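Local coordinates for protein acetyl-CoA acetyltransferase (Elizabethkingia anophelis NUHP1, PDB 6BN2) that probably catalyses the reversible thiolase condensation of two acetyl-CoA molecules to acetoacetyl-CoA and free CoA, at residues V345-G349 / V372-N376; F320-N324 / R364-L369; S28-V32 / P208-P212; G23-G27 / N125-V129. All coordinates share one frame; numbering follows the deposited sequence. Where two conformers were deposited one is given.

Contact 1. Residues V345-G349 / V372-N376; sequences VNVNG and VLKQN
Asn348 and Val372 mark the closest backbone approach, CA to CA 7.4 Å, where the type I turn Asn346-Gly349, closed by Gly349 N to Asn346 O, faces the last turn of helix 358-375. The amide of Asn348 meets that of Gln375 from the opposite direction: ND2 of Asn348 donates to OE1 of Gln375 over 3.0 Å. The bond is nearly straight (176°) and falls in the carbonyl plane of Gln375, on a lone pair, and the two amide planes are nearly coplanar, 28° apart. Water 1 sits beside this pair, donating to Asn348 OD1 and Gln375 OE1 while accepting from Asn376 ND2. OE1 of Gln375 thus takes two bonds, and the other end of this amide, NE2, is bonded to Lys201 O. Asn376, the first residue past the helix, turns its ND2 back to the carbonyl O of Val372 at 2.8 Å, a bond that fixes the amide where the water can reach it. Beside the polar cluster, Val347 CG2 packs on Val372 CG1 at 3.6 Å. CG2 of Val372, anti to its carbonyl carbon, meets Asn348 ND2 at the same separation, the side chains passing in opposite directions. Phe320 of strand 320-323 touches both valines. The contact joins the loop before helix 351-354 to the C-terminal end of helix 358-375, inside the C-terminal half of the thiolase fold.

Contact 2. Residues F320-N324 / R364-L369; sequences FFEFN and RIIVTL
Arg364, facing Glu322 and Asn324, opens the helical side of a pairing in which helix 358-375 runs nearly antiparallel to strand 320-323; the local axes approach to 8.5 Å at an angle of 159°. Bends at chi2 and chi3 fold its guanidinium forward along the helix, and NH1 donates in the guanidinium plane to Thr368 OG1 at 2.9 Å. Glu322 OE2 is 4.2 Å from Arg364 NH1 but well out of that plane, which makes the attraction one of charge alone; water 2 lies between them, accepting from NH1 and probably donating to OE2. Water 3 donates to Asn324 OD1 and is weakly bound by Arg364 NH2. Ile365 follows; its CG2 lies over one face of the guanidinium, displaced toward the edge of the group, and also meets Asn324 OD1 at 3.8 Å, while its CD1 reaches the carbonyl O of Glu322. Here the packing comes close to the active site: Asn324 touches His356, the predicted proton acceptor, and begins what matches the NEAF motif of thiolases, whose asparagine in relatives holds a water of an oxyanion hole. Helix 358-375 itself corresponds to the buried C-terminal-half helix of the layered thiolase fold. Thr368 lays CG2 against the Glu322 carboxylate, 3.8 Å from OE1, and its OG1 also bonds Glu205. The buried acid, near an arginine and a water, is plausibly kept ionised. Leu369 flanks the aliphatic part of Glu322, its CB 3.7 Å from Glu322 CG, and sends CD1 to the carbonyl O of Phe320.

Contact 3. Residues S28-V32 / P208-P212; sequences SLSGV and PVSIP
Ile211 and Val209, on one face of the strand 209-211, pack against Leu29 and Val32, the two ends of a type I turn that follows strand 12-24. The strand pairs antiparallel with 219-221 in a two-stranded sheet, part of the long insertion between strands 117-125 and 258-268 that corresponds to the loop domain of thiolases. Along Ile211, CB stands back, 4.7 Å from Val32 CG2. The CG2 branch of Ile211 approaches Val32 CG2 only to 4.4 Å. CG1, placed anti to the carbonyl carbon (chi1 -60°), comes in closer, 4.0 Å from Val32 CG2, with the two side chains crossing at about a right angle. From there the chain extends to CD1, which enters the corner between Leu29 and the backbone before it, 3.9 Å from Leu29 CD2. That leucine methyl is shared, since it also meets Val209 CG1 at 3.9 Å. The turn presenting these groups is closed by Val32 N to Leu29 O. Leu37 of helix 34-48 touches Leu29, Val32 and Val209, completing an apolar cluster, while Phe221 backs Leu29 and Ile211. At its tip, Ile211 CD1 presses on the carbonyl O of Ser28 at 3.3 Å.

Contact 4. Residues G23-G27 / N125-V129; sequences GSFMG and NMSQV
Met26 and Ser127 make the polar link: the backbone N of Met26 donates to Ser127 OG over 2.8 Å at 152°. Around this bond, Phe25 reaches in with its CE2 atom, which lies 3.5 Å from the carbonyl O of Met126; the oxygen sits at the ring's edge, near its plane. The same carbon is 3.7 Å from Ser127 CA. Phe25 CG is anti to the backbone N (chi1 -168°), which swings the ring toward the 125-129 loop. One step out, a type II turn from Ser24 to Gly27, closed by Gly27 N to Ser24 O at 2.8 Å, presents the Met26 N-H, with Met26 itself at positive phi (58°). In the large mixed sheet of the thiolase fold, strands 12-24 and 117-125, at whose C-terminal ends the segments lie, flank strand 258-268. Asp259 of the middle strand ties them together: OD2 bonds Ser127 OG, which therefore holds two partners, OD1 weakly takes Met126 N, and its backbone pairs with Gly23. Farther out, Leu150 of helix 149-155 packs on Phe25 and Met126, and the second subunit adds its Arg136, packed on Phe25 and bonded to Val129 O, and its Asn137, packed on Met26.

Contacts 4 and 3 come first along the chain, their segments alternating within the N-terminal half; contacts 2 and 1 alternate likewise in the C-terminal one. Contacts 1 and 2, centred 8 Å apart, share helix 358-375 and are joined by Asn346, whose N bonds Phe321 O and whose ND2 bonds Phe323 O. Contacts 3 and 4, centred 11 Å apart, are joined by Asn125 ND2 to Val32 O and Gln128 NE2 to Ser30 O. The pairs do not touch: contacts 2 and 4, centred 22 Å apart, both reach the same mixed sheet. Contact 2 borders His356, the predicted proton acceptor, and the Met126 side chain is about 6 Å from its own, consistent with an active site between the halves.

Contact 1. Residues V345-G349 / V372-N376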
loop_
_atom_site.group_PDB
_atom_site.type_symbol
_atom_site.label_atom_id
_atom_site.label_comp_id
_atom_site.label_asym_id
_atom_site.label_seq_id
_atom_site.Cartn_x
_atom_site.Cartn_y
_atom_site.Cartn_z
ATOM N N VAL A 345 5.885 -27.468 11.628
ATOM C CA VAL A 345 5.108 -26.280 11.288
ATOM C C VAL A 345 4.811 -25.504 12.568
ATOM O O VAL A 345 4.271 -26.071 13.527
ATOM C CB VAL A 345 3.793 -26.641 10.559
ATOM C CG1 VAL A 345 3.058 -25.374 10.137
ATOM C CG2 VAL A 345 4.057 -27.552 9.346
ATOM N N ASN A 346 5.142 -24.202 12.563
ATOM C CA ASN A 346 4.865 -23.281 13.677
ATOM C C ASN A 346 5.370 -23.848 14.997
ATOM O O ASN A 346 4.624 -23.962 15.976
ATOM C CB ASN A 346 3.368 -22.953 13.779
ATOM C CG ASN A 346 2.831 -22.278 12.537
ATOM O OD1 ASN A 346 3.585 -21.924 11.641
ATOM N ND2 ASN A 346 1.512 -22.094 12.485
ATOM N N VAL A 347 6.652 -24.236 15.016
ATOM C CA VAL A 347 7.166 -25.031 16.135
ATOM C C VAL A 347 7.309 -24.230 17.425
ATOM O O VAL A 347 7.366 -24.836 18.511
ATOM C CB VAL A 347 8.496 -25.712 15.760
ATOM C CG1 VAL A 347 8.302 -26.615 14.524
ATOM C CG2 VAL A 347 9.599 -24.717 15.550
ATOM N N ASN A 348 7.349 -22.896 17.343
ATOM C CA ASN A 348 7.401 -22.040 18.524
ATOM C C ASN A 348 6.037 -21.443 18.858
ATOM O O ASN A 348 5.955 -20.495 19.645
ATOM C CB ASN A 348 8.426 -20.915 18.337
ATOM C CG ASN A 348 9.861 -21.420 18.320
ATOM O OD1 ASN A 348 10.124 -22.595 18.596
ATOM N ND2 ASN A 348 10.801 -20.523 18.005
ATOM N N GLY A 349 4.971 -21.978 18.280
ATOM C CA GLY A 349 3.650 -21.417 18.458
ATOM C C GLY A 349 3.262 -20.559 17.269
ATOM O O GLY A 349 4.075 -20.222 16.406
ATOM N N VAL A 372 13.619 -19.894 14.115
ATOM C CA VAL A 372 13.351 -21.333 14.154
ATOM C C VAL A 372 14.447 -22.102 13.421
ATOM O O VAL A 372 14.954 -23.121 13.914
ATOM C CB VAL A 372 11.965 -21.643 13.560
ATOM C CG1 VAL A 372 11.864 -23.135 13.216
ATOM C CG2 VAL A 372 10.837 -21.222 14.513
ATOM N N LEU A 373 14.832 -21.627 12.229
ATOM C CA LEU A 373 15.879 -22.329 11.486
ATOM C C LEU A 373 17.201 -22.350 12.255
ATOM O O LEU A 373 17.883 -23.378 12.297
ATOM C CB LEU A 373 16.068 -21.701 10.103
ATOM C CG LEU A 373 14.875 -21.785 9.160
ATOM C CD1 LEU A 373 15.231 -21.003 7.887
ATOM C CD2 LEU A 373 14.523 -23.243 8.832
ATOM N N LYS A 374 17.580 -21.232 12.875
ATOM C CA LYS A 374 18.839 -21.207 13.616
ATOM C C LYS A 374 18.762 -22.078 14.863
ATOM O O LYS A 374 19.722 -22.789 15.186
ATOM C CB LYS A 374 19.203 -19.766 13.968
ATOM C CG LYS A 374 19.567 -18.963 12.724
ATOM C CD LYS A 374 19.962 -17.530 13.036
ATOM C CE LYS A 374 20.299 -16.807 11.741
ATOM N NZ LYS A 374 21.387 -17.521 11.005
ATOM N N GLN A 375 17.616 -22.053 15.557
ATOM C CA GLN A 375 17.448 -22.852 16.772
ATOM C C GLN A 375 17.547 -24.340 16.491
ATOM O O GLN A 375 17.933 -25.121 17.376
ATOM C CB GLN A 375 16.099 -22.526 17.417
ATOM C CG GLN A 375 16.085 -21.126 18.046
ATOM C CD GLN A 375 14.697 -20.531 18.177
ATOM O OE1 GLN A 375 13.690 -21.212 17.992
ATOM N NE2 GLN A 375 14.643 -19.237 18.483
ATOM N N ASN A 376 17.217 -24.749 15.273
ATOM C CA ASN A 376 17.204 -26.154 14.899
ATOM C C ASN A 376 18.323 -26.518 13.927
ATOM O O ASN A 376 18.300 -27.618 13.369
ATOM C CB ASN A 376 15.828 -26.495 14.320
ATOM C CG ASN A 376 14.736 -26.441 15.374
ATOM O OD1 ASN A 376 14.545 -27.406 16.116
ATOM N ND2 ASN A 376 14.036 -25.316 15.470
HETATM O O HOH W 1 12.642 -23.785 17.664
#

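Contact 2. Residues F320-N324 / R364-L369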
loop_
_atom_site.group_PDB
_atom_site.type_symbol
_atom_site.label_atom_id
_atom_site.label_comp_id
_atom_site.label_asym_id
_atom_site.label_seq_id
_atom_site.Cartn_x
_atom_site.Cartn_y
_atom_site.Cartn_z
ATOM N N PHE A 320 11.587 -26.423 7.994
ATOM C CA PHE A 320 10.595 -25.853 8.899
ATOM C C PHE A 320 9.713 -24.882 8.146
ATOM O O PHE A 320 10.154 -24.230 7.197
ATOM C CB PHE A 320 11.259 -25.148 10.095
ATOM C CG PHE A 320 11.874 -26.112 11.048
ATOM C CD1 PHE A 320 13.208 -26.491 10.917
ATOM C CD2 PHE A 320 11.098 -26.715 12.028
ATOM C CE1 PHE A 320 13.767 -27.448 11.776
ATOM C CE2 PHE A 320 11.652 -27.660 12.903
ATOM C CZ PHE A 320 12.984 -28.028 12.772
ATOM N N PHE A 321 8.463 -24.781 8.605
ATOM C CA PHE A 321 7.439 -23.956 7.972
ATOM C C PHE A 321 6.831 -23.016 8.998
ATOM O O PHE A 321 6.651 -23.390 10.162
ATOM C CB PHE A 321 6.287 -24.795 7.401
ATOM C CG PHE A 321 6.707 -25.814 6.386
ATOM C CD1 PHE A 321 7.187 -27.056 6.793
ATOM C CD2 PHE A 321 6.587 -25.550 5.025
ATOM C CE1 PHE A 321 7.557 -28.022 5.858
ATOM C CE2 PHE A 321 6.960 -26.509 4.075
ATOM C CZ PHE A 321 7.442 -27.743 4.493
ATOM N N GLU A 322 6.451 -21.818 8.542
ATOM C CA GLU A 322 5.600 -20.921 9.325
ATOM C C GLU A 322 4.389 -20.613 8.465
ATOM O O GLU A 322 4.517 -19.928 7.448
ATOM C CB GLU A 322 6.323 -19.629 9.706
ATOM C CG GLU A 322 7.341 -19.791 10.804
ATOM C CD GLU A 322 6.698 -19.875 12.176
ATOM O OE1 GLU A 322 7.200 -20.667 13.001
ATOM O OE2 GLU A 322 5.712 -19.153 12.435
ATOM N N PHE A 323 3.231 -21.143 8.847
ATOM C CA PHE A 323 1.953 -20.837 8.206
ATOM C C PHE A 323 1.122 -20.027 9.189
ATOM O O PHE A 323 0.830 -20.513 10.287
ATOM C CB PHE A 323 1.191 -22.112 7.841
ATOM C CG PHE A 323 1.631 -22.758 6.573
ATOM C CD1 PHE A 323 1.098 -22.353 5.358
ATOM C CD2 PHE A 323 2.514 -23.822 6.594
ATOM C CE1 PHE A 323 1.479 -22.972 4.171
ATOM C CE2 PHE A 323 2.901 -24.437 5.419
ATOM C CZ PHE A 323 2.388 -24.013 4.208
ATOM N N ASN A 324 0.713 -18.817 8.799
ATOM C CA ASN A 324 0.012 -17.999 9.776
ATOM C C ASN A 324 -1.308 -18.643 10.179
ATOM O O ASN A 324 -2.058 -19.146 9.338
ATOM C CB ASN A 324 -0.248 -16.591 9.263
ATOM C CG ASN A 324 -0.621 -15.644 10.402
ATOM O OD1 ASN A 324 0.132 -15.497 11.375
ATOM N ND2 ASN A 324 -1.785 -15.019 10.297
ATOM N N ARG A 364 6.111 -10.795 10.379
ATOM C CA ARG A 364 6.422 -11.376 11.684
ATOM C C ARG A 364 6.774 -12.858 11.556
ATOM O O ARG A 364 7.740 -13.332 12.176
ATOM C CB ARG A 364 5.229 -11.151 12.620
ATOM C CG ARG A 364 5.537 -11.322 14.116
ATOM C CD ARG A 364 5.653 -12.801 14.518
ATOM N NE ARG A 364 4.380 -13.515 14.369
ATOM C CZ ARG A 364 4.250 -14.837 14.492
ATOM N NH1 ARG A 364 5.317 -15.600 14.713
ATOM N NH2 ARG A 364 3.057 -15.402 14.373
ATOM N N ILE A 365 6.018 -13.612 10.746
ATOM C CA ILE A 365 6.315 -15.042 10.646
ATOM C C ILE A 365 7.651 -15.300 9.942
ATOM O O ILE A 365 8.273 -16.338 10.186
ATOM C CB ILE A 365 5.167 -15.823 9.968
ATOM C CG1 ILE A 365 4.933 -15.388 8.519
ATOM C CG2 ILE A 365 3.880 -15.714 10.820
ATOM C CD1 ILE A 365 3.864 -16.271 7.806
ATOM N N ILE A 366 8.132 -14.365 9.114
ATOM C CA ILE A 366 9.483 -14.490 8.562
ATOM C C ILE A 366 10.531 -14.295 9.653
ATOM O O ILE A 366 11.526 -15.035 9.723
ATOM C CB ILE A 366 9.691 -13.480 7.421
ATOM C CG1 ILE A 366 8.612 -13.648 6.352
ATOM C CG2 ILE A 366 11.066 -13.685 6.802
ATOM C CD1 ILE A 366 8.703 -12.560 5.256
ATOM N N VAL A 367 10.341 -13.279 10.499
ATOM C CA VAL A 367 11.234 -13.052 11.640
ATOM C C VAL A 367 11.318 -14.314 12.490
ATOM O O VAL A 367 12.410 -14.795 12.831
ATOM C CB VAL A 367 10.741 -11.851 12.471
ATOM C CG1 VAL A 367 11.633 -11.645 13.715
ATOM C CG2 VAL A 367 10.711 -10.569 11.619
ATOM N N THR A 368 10.157 -14.889 12.813
ATOM C CA THR A 368 10.141 -16.091 13.637
ATOM C C THR A 368 10.792 -17.268 12.918
ATOM O O THR A 368 11.571 -18.008 13.528
ATOM C CB THR A 368 8.702 -16.415 14.037
ATOM O OG1 THR A 368 8.198 -15.333 14.825
ATOM C CG2 THR A 368 8.627 -17.713 14.847
ATOM N N LEU A 369 10.490 -17.444 11.627
ATOM C CA LEU A 369 11.077 -18.542 10.850
ATOM C C LEU A 369 12.602 -18.479 10.850
ATOM O O LEU A 369 13.268 -19.508 10.996
ATOM C CB LEU A 369 10.542 -18.501 9.417
ATOM C CG LEU A 369 11.121 -19.573 8.492
ATOM C CD1 LEU A 369 10.694 -20.967 8.957
ATOM C CD2 LEU A 369 10.633 -19.336 7.066
HETATM O O HOH W 2 4.504 -18.264 14.549
HETATM O O HOH W 3 1.115 -17.717 13.027
#

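Contact 3. Residues S28-V32 / P208-P212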
loop_
_atom_site.group_PDB
_atom_site.type_symbol
_atom_site.label_atom_id
_atom_site.label_comp_id
_atom_site.label_asym_id
_atom_site.label_seq_id
_atom_site.Cartn_x
_atom_site.Cartn_y
_atom_site.Cartn_z
ATOM N N SER A 28 -2.099 -3.992 26.228
ATOM C CA SER A 28 -0.937 -3.245 26.706
ATOM C C SER A 28 -0.431 -2.231 25.691
ATOM O O SER A 28 0.195 -1.242 26.082
ATOM C CB SER A 28 0.195 -4.202 27.080
ATOM O OG SER A 28 -0.124 -4.909 28.259
ATOM N N LEU A 29 -0.649 -2.471 24.397
ATOM C CA LEU A 29 -0.200 -1.553 23.355
ATOM C C LEU A 29 -1.327 -0.722 22.780
ATOM O O LEU A 29 -1.118 -0.025 21.779
ATOM C CB LEU A 29 0.486 -2.325 22.223
ATOM C CG LEU A 29 1.770 -3.029 22.672
ATOM C CD1 LEU A 29 2.370 -3.828 21.507
ATOM C CD2 LEU A 29 2.798 -2.032 23.269
ATOM N N SER A 30 -2.509 -0.748 23.399
ATOM C CA SER A 30 -3.641 -0.080 22.775
ATOM C C SER A 30 -3.466 1.433 22.708
ATOM O O SER A 30 -4.128 2.083 21.889
ATOM C CB SER A 30 -4.929 -0.435 23.516
ATOM O OG SER A 30 -4.881 -0.005 24.860
ATOM N N GLY A 31 -2.583 2.001 23.529
ATOM C CA GLY A 31 -2.282 3.421 23.485
ATOM C C GLY A 31 -1.058 3.805 22.677
ATOM O O GLY A 31 -0.664 4.979 22.702
ATOM N N VAL A 32 -0.442 2.862 21.970
ATOM C CA VAL A 32 0.764 3.097 21.188
ATOM C C VAL A 32 0.381 2.963 19.715
ATOM O O VAL A 32 0.128 1.845 19.244
ATOM C CB VAL A 32 1.882 2.116 21.564
ATOM C CG1 VAL A 32 3.141 2.415 20.774
ATOM C CG2 VAL A 32 2.144 2.167 23.080
ATOM N N PRO A 208 11.590 -4.641 22.827
ATOM C CA PRO A 208 10.528 -4.176 23.725
ATOM C C PRO A 208 10.002 -2.807 23.331
ATOM O O PRO A 208 10.658 -2.024 22.637
ATOM C CB PRO A 208 11.227 -4.108 25.081
ATOM C CG PRO A 208 12.683 -3.810 24.707
ATOM C CD PRO A 208 12.920 -4.634 23.463
ATOM N N VAL A 209 8.801 -2.517 23.828
ATOM C CA VAL A 209 8.143 -1.230 23.631
ATOM C C VAL A 209 8.070 -0.533 24.975
ATOM O O VAL A 209 7.532 -1.095 25.933
ATOM C CB VAL A 209 6.726 -1.395 23.052
ATOM C CG1 VAL A 209 6.075 -0.025 22.871
ATOM C CG2 VAL A 209 6.760 -2.174 21.748
ATOM N N SER A 210 8.583 0.690 25.039
ATOM C CA SER A 210 8.469 1.503 26.241
ATOM C C SER A 210 7.203 2.340 26.130
ATOM O O SER A 210 6.993 3.020 25.122
ATOM C CB SER A 210 9.699 2.395 26.404
ATOM O OG SER A 210 9.579 3.216 27.547
ATOM N N ILE A 211 6.356 2.277 27.153
ATOM C CA ILE A 211 5.032 2.885 27.118
ATOM C C ILE A 211 5.011 4.044 28.112
ATOM O O ILE A 211 5.039 3.816 29.331
ATOM C CB ILE A 211 3.938 1.855 27.429
ATOM C CG1 ILE A 211 3.974 0.734 26.387
ATOM C CG2 ILE A 211 2.571 2.524 27.452
ATOM C CD1 ILE A 211 3.302 -0.524 26.829
ATOM N N PRO A 212 4.956 5.293 27.646
ATOM C CA PRO A 212 4.951 6.427 28.577
ATOM C C PRO A 212 3.723 6.394 29.472
ATOM O O PRO A 212 2.630 6.009 29.048
ATOM C CB PRO A 212 4.944 7.646 27.649
ATOM C CG PRO A 212 4.326 7.144 26.377
ATOM C CD PRO A 212 4.808 5.724 26.245
#

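Contact 4. Residues G23-G27 / N125-V129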
loop_
_atom_site.group_PDB
_atom_site.type_symbol
_atom_site.label_atom_id
_atom_site.label_comp_id
_atom_site.label_asym_id
_atom_site.label_seq_id
_atom_site.Cartn_x
_atom_site.Cartn_y
_atom_site.Cartn_z
ATOM N N GLY A 23 0.504 -7.110 21.534
ATOM C CA GLY A 23 -0.461 -6.780 22.563
ATOM C C GLY A 23 -1.845 -7.304 22.216
ATOM O O GLY A 23 -2.200 -7.476 21.046
ATOM N N SER A 24 -2.624 -7.562 23.254
ATOM C CA SER A 24 -4.001 -8.009 23.105
ATOM C C SER A 24 -4.893 -6.830 22.733
ATOM O O SER A 24 -4.536 -5.668 22.933
ATOM C CB SER A 24 -4.510 -8.654 24.400
ATOM O OG SER A 24 -3.788 -9.832 24.705
ATOM N N PHE A 25 -6.073 -7.149 22.212
ATOM C CA PHE A 25 -7.031 -6.120 21.809
ATOM C C PHE A 25 -7.411 -5.279 23.024
ATOM O O PHE A 25 -7.813 -5.820 24.062
ATOM C CB PHE A 25 -8.266 -6.794 21.208
ATOM C CG PHE A 25 -9.213 -5.852 20.500
ATOM C CD1 PHE A 25 -10.548 -5.800 20.861
ATOM C CD2 PHE A 25 -8.767 -5.041 19.463
ATOM C CE1 PHE A 25 -11.423 -4.948 20.191
ATOM C CE2 PHE A 25 -9.640 -4.191 18.803
ATOM C CZ PHE A 25 -10.967 -4.149 19.174
ATOM N N MET A 26 -7.298 -3.948 22.882
ATOM C CA MET A 26 -7.491 -2.986 23.970
ATOM C C MET A 26 -6.550 -3.250 25.143
ATOM O O MET A 26 -6.844 -2.851 26.286
ATOM C CB MET A 26 -8.949 -2.969 24.449
ATOM C CG MET A 26 -9.961 -2.933 23.321
ATOM S SD MET A 26 -9.822 -1.508 22.253
ATOM C CE MET A 26 -10.164 -0.180 23.397
ATOM N N GLY A 27 -5.416 -3.888 24.873
ATOM C CA GLY A 27 -4.464 -4.318 25.893
ATOM C C GLY A 27 -3.276 -3.390 26.018
ATOM O O GLY A 27 -3.404 -2.163 25.911
ATOM N N ASN A 125 -2.263 -1.417 14.625
ATOM C CA ASN A 125 -2.860 -1.274 15.949
ATOM C C ASN A 125 -4.361 -1.436 15.751
ATOM O O ASN A 125 -5.057 -0.494 15.358
ATOM C CB ASN A 125 -2.501 0.051 16.607
ATOM C CG ASN A 125 -2.978 0.093 18.035
ATOM O OD1 ASN A 125 -4.141 -0.185 18.287
ATOM N ND2 ASN A 125 -2.072 0.362 18.983
ATOM N N MET A 126 -4.845 -2.651 15.989
ATOM C CA MET A 126 -6.255 -2.919 15.767
ATOM C C MET A 126 -7.109 -2.246 16.831
ATOM O O MET A 126 -8.246 -1.858 16.540
ATOM C CB MET A 126 -6.456 -4.429 15.702
ATOM C CG MET A 126 -5.636 -4.995 14.535
ATOM S SD MET A 126 -5.801 -6.770 14.227
ATOM C CE MET A 126 -7.452 -6.874 13.510
ATOM N N SER A 127 -6.546 -2.033 18.032
ATOM C CA SER A 127 -7.263 -1.332 19.100
ATOM C C SER A 127 -7.655 0.086 18.695
ATOM O O SER A 127 -8.657 0.620 19.192
ATOM C CB SER A 127 -6.396 -1.265 20.359
ATOM O OG SER A 127 -6.029 -2.551 20.822
ATOM N N GLN A 128 -6.862 0.727 17.844
ATOM C CA GLN A 128 -7.063 2.135 17.500
ATOM C C GLN A 128 -7.818 2.339 16.192
ATOM O O GLN A 128 -7.973 3.489 15.752
ATOM C CB GLN A 128 -5.720 2.869 17.460
ATOM C CG GLN A 128 -5.087 3.051 18.864
ATOM C CD GLN A 128 -3.896 4.011 18.855
ATOM O OE1 GLN A 128 -3.531 4.567 17.815
ATOM N NE2 GLN A 128 -3.272 4.189 20.022
ATOM N N VAL A 129 -8.334 1.280 15.580
ATOM C CA VAL A 129 -9.040 1.472 14.302
ATOM C C VAL A 129 -10.355 2.188 14.574
ATOM O O VAL A 129 -11.084 1.789 15.492
ATOM C CB VAL A 129 -9.279 0.126 13.614
ATOM C CG1 VAL A 129 -10.102 0.308 12.328
ATOM C CG2 VAL A 129 -7.933 -0.523 13.283
#